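Local coordinates for putative vitamin-B12 independent methionine synthase family protein (Listeria monocytogenes, PDB 1YPX) that probably binds zinc and transfers a methyl group from a methyltetrahydrofolate derivative to homocysteine, as cobalamin-independent methionine synthases do, at residues K59-G64 and E125-N130. Numbering follows the deposited sequence.
Sequences KSITDG and EAVGDN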
ATOM      1  N   LYS A  59      -8.202   7.256 -11.203  1.00 49.37           N
ATOM      2  CA  LYS A  59      -8.141   8.600 -10.649  1.00 53.33           C
ATOM      3  C   LYS A  59      -6.869   8.698  -9.807  1.00 53.70           C
ATOM      4  O   LYS A  59      -6.180   9.725  -9.810  1.00 55.67           O
ATOM      5  CB  LYS A  59      -9.381   8.901  -9.795  1.00 55.38           C
ATOM      6  CG  LYS A  59      -9.490  10.366  -9.378  1.00 59.54           C
ATOM      7  CD  LYS A  59     -10.790  10.664  -8.645  1.00 61.88           C
ATOM      8  CE  LYS A  59     -11.031  12.178  -8.505  1.00 63.09           C
ATOM      9  NZ  LYS A  59     -11.394  12.839  -9.805  1.00 58.94           N
ATOM     10  N   SER A  60      -6.552   7.618  -9.099  1.00 50.78           N
ATOM     11  CA  SER A  60      -5.347   7.590  -8.290  1.00 48.89           C
ATOM     12  C   SER A  60      -4.235   7.065  -9.194  1.00 46.04           C
ATOM     13  O   SER A  60      -4.426   6.078  -9.910  1.00 43.22           O
ATOM     14  CB  SER A  60      -5.521   6.673  -7.074  1.00 51.39           C
ATOM     15  OG  SER A  60      -5.453   5.314  -7.455  1.00 56.38           O
ATOM     16  N   ILE A  61      -3.087   7.743  -9.170  1.00 42.17           N
ATOM     17  CA  ILE A  61      -1.936   7.377  -9.995  1.00 41.22           C
ATOM     18  C   ILE A  61      -0.675   7.158  -9.137  1.00 40.94           C
ATOM     19  O   ILE A  61      -0.405   7.918  -8.201  1.00 38.98           O
ATOM     20  CB  ILE A  61      -1.669   8.488 -11.103  1.00 40.61           C
ATOM     21  CG1 ILE A  61      -2.691   8.391 -12.254  1.00 42.04           C
ATOM     22  CG2 ILE A  61      -0.316   8.296 -11.735  1.00 36.79           C
ATOM     23  CD1 ILE A  61      -4.143   8.790 -11.927  1.00 37.83           C
ATOM     24  N   THR A  62       0.083   6.107  -9.453  1.00 41.37           N
ATOM     25  CA  THR A  62       1.315   5.778  -8.719  1.00 42.23           C
ATOM     26  C   THR A  62       2.532   5.810  -9.637  1.00 43.02           C
ATOM     27  O   THR A  62       2.431   6.177 -10.800  1.00 44.51           O
ATOM     28  CB  THR A  62       1.255   4.353  -8.092  1.00 41.02           C
ATOM     29  OG1 THR A  62       1.175   3.369  -9.134  1.00 33.33           O
ATOM     30  CG2 THR A  62       0.047   4.213  -7.169  1.00 41.54           C
ATOM     31  N   ASP A  63       3.687   5.430  -9.115  1.00 42.93           N
ATOM     32  CA  ASP A  63       4.855   5.407  -9.962  1.00 44.61           C
ATOM     33  C   ASP A  63       5.194   3.938 -10.224  1.00 45.08           C
ATOM     34  O   ASP A  63       6.298   3.594 -10.645  1.00 43.84           O
ATOM     35  CB  ASP A  63       6.025   6.200  -9.328  1.00 44.08           C
ATOM     36  CG  ASP A  63       6.697   5.480  -8.168  1.00 46.98           C
ATOM     37  OD1 ASP A  63       6.266   4.366  -7.783  1.00 49.50           O
ATOM     38  OD2 ASP A  63       7.677   6.049  -7.636  1.00 47.10           O
ATOM     39  N   GLY A  64       4.199   3.088  -9.972  1.00 47.05           N
ATOM     40  CA  GLY A  64       4.321   1.654 -10.179  1.00 48.92           C
ATOM     41  C   GLY A  64       5.443   0.999  -9.409  1.00 50.12           C
ATOM     42  O   GLY A  64       5.815  -0.142  -9.692  1.00 50.01           O
ATOM     43  N   GLU A 125       4.351  15.733  -9.830  1.00 46.85           N
ATOM     44  CA  GLU A 125       4.539  16.588 -10.989  1.00 48.76           C
ATOM     45  C   GLU A 125       3.802  16.038 -12.205  1.00 47.41           C
ATOM     46  O   GLU A 125       3.025  16.749 -12.839  1.00 47.44           O
ATOM     47  CB  GLU A 125       6.028  16.703 -11.323  1.00 52.02           C
ATOM     48  CG  GLU A 125       6.298  17.298 -12.701  1.00 61.77           C
ATOM     49  CD  GLU A 125       7.451  16.614 -13.436  1.00 67.77           C
ATOM     50  OE1 GLU A 125       7.460  15.356 -13.507  1.00 68.60           O
ATOM     51  OE2 GLU A 125       8.340  17.341 -13.959  1.00 71.66           O
ATOM     52  N   ALA A 126       4.048  14.769 -12.518  1.00 45.19           N
ATOM     53  CA  ALA A 126       3.437  14.119 -13.673  1.00 43.34           C
ATOM     54  C   ALA A 126       1.940  13.839 -13.584  1.00 44.31           C
ATOM     55  O   ALA A 126       1.275  13.711 -14.607  1.00 41.94           O
ATOM     56  CB  ALA A 126       4.160  12.830 -13.958  1.00 45.62           C
ATOM     57  N   VAL A 127       1.411  13.744 -12.368  1.00 45.68           N
ATOM     58  CA  VAL A 127       0.001  13.449 -12.179  1.00 46.13           C
ATOM     59  C   VAL A 127      -0.911  14.603 -12.536  1.00 47.35           C
ATOM     60  O   VAL A 127      -1.916  14.420 -13.224  1.00 47.27           O
ATOM     61  CB  VAL A 127      -0.281  13.037 -10.734  1.00 47.60           C
ATOM     62  CG1 VAL A 127      -1.778  12.809 -10.546  1.00 48.07           C
ATOM     63  CG2 VAL A 127       0.500  11.767 -10.403  1.00 46.39           C
ATOM     64  N   GLY A 128      -0.556  15.793 -12.067  1.00 47.35           N
ATOM     65  CA  GLY A 128      -1.364  16.960 -12.352  1.00 49.67           C
ATOM     66  C   GLY A 128      -2.363  17.277 -11.257  1.00 52.19           C
ATOM     67  O   GLY A 128      -2.315  16.710 -10.173  1.00 52.55           O
ATOM     68  N   ASP A 129      -3.286  18.184 -11.545  1.00 55.88           N
ATOM     69  CA  ASP A 129      -4.277  18.581 -10.564  1.00 58.53           C
ATOM     70  C   ASP A 129      -5.613  17.932 -10.815  1.00 58.60           C
ATOM     71  O   ASP A 129      -6.536  18.097 -10.021  1.00 59.14           O
ATOM     72  CB  ASP A 129      -4.442  20.099 -10.575  1.00 64.44           C
ATOM     73  CG  ASP A 129      -4.766  20.652 -11.971  1.00 70.05           C
ATOM     74  OD1 ASP A 129      -4.910  21.897 -12.083  1.00 70.90           O
ATOM     75  OD2 ASP A 129      -4.872  19.846 -12.940  1.00 70.57           O
ATOM     76  N   ASN A 130      -5.732  17.211 -11.925  1.00 58.49           N
ATOM     77  CA  ASN A 130      -6.991  16.537 -12.249  1.00 57.51           C
ATOM     78  C   ASN A 130      -7.009  15.089 -11.753  1.00 55.88           C
ATOM     79  O   ASN A 130      -7.950  14.338 -12.014  1.00 55.30           O
ATOM     80  CB  ASN A 130      -7.242  16.582 -13.763  1.00 58.43           C
ATOM     81  CG  ASN A 130      -8.046  17.807 -14.193  1.00 61.28           C
ATOM     82  OD1 ASN A 130      -9.211  17.974 -13.794  1.00 60.31           O
ATOM     83  ND2 ASN A 130      -7.429  18.673 -15.009  1.00 61.00           N
TER
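I61 and V127 carry the tight part of this contact, meeting methyl against methyl. CG2 of I61 comes to 3.8 Å from CG2 of V127, and the same V127 methyl lies 4.0 Å from I61 CB, so one valine methyl rests against both the isoleucine methyl and the carbon that bears it. The two side chains pass alongside each other, running in opposite directions. CG2 of I61 stands anti to the backbone N (chi1 -76° places CG1 beside that N instead), and this turns the short methyl rather than the longer ethyl arm to the valine. Both residues are buried: I61 also packs on V50, Q53 and K54 of helix 35-56, while V127 reaches A133. Their CA atoms lie 6.7 Å apart, against 8.2 Å for K59 and N130. The fold is TIM-barrel-like, and 60-61 is a short strand of its parallel sheet, beside 132-138. The last turn of helix 116-127 meets that short strand through V127; the chain then leaves the helix through G128, whose positive phi (95°) turns it toward the next strand, 132-138, which runs parallel to 60-61 and bonds to it through the backbone (K59 and I61 with V132, I61 with K134). S60, and T62 just past the strand, point away from the helix end; their hydroxyls bond D10 OD1 and G13 O, and T62 OG1 also accepts from G64 N at 3.2 Å in an ST turn. Toward K59 and N130 the contact loosens. The lysine chain is extended as far as CE, and a turn about CD-CE (chi4 72°) swings NZ aside, 4.4 Å from N130 O, too far for a hydrogen bond. N130 is solvent-exposed, K59 partly so.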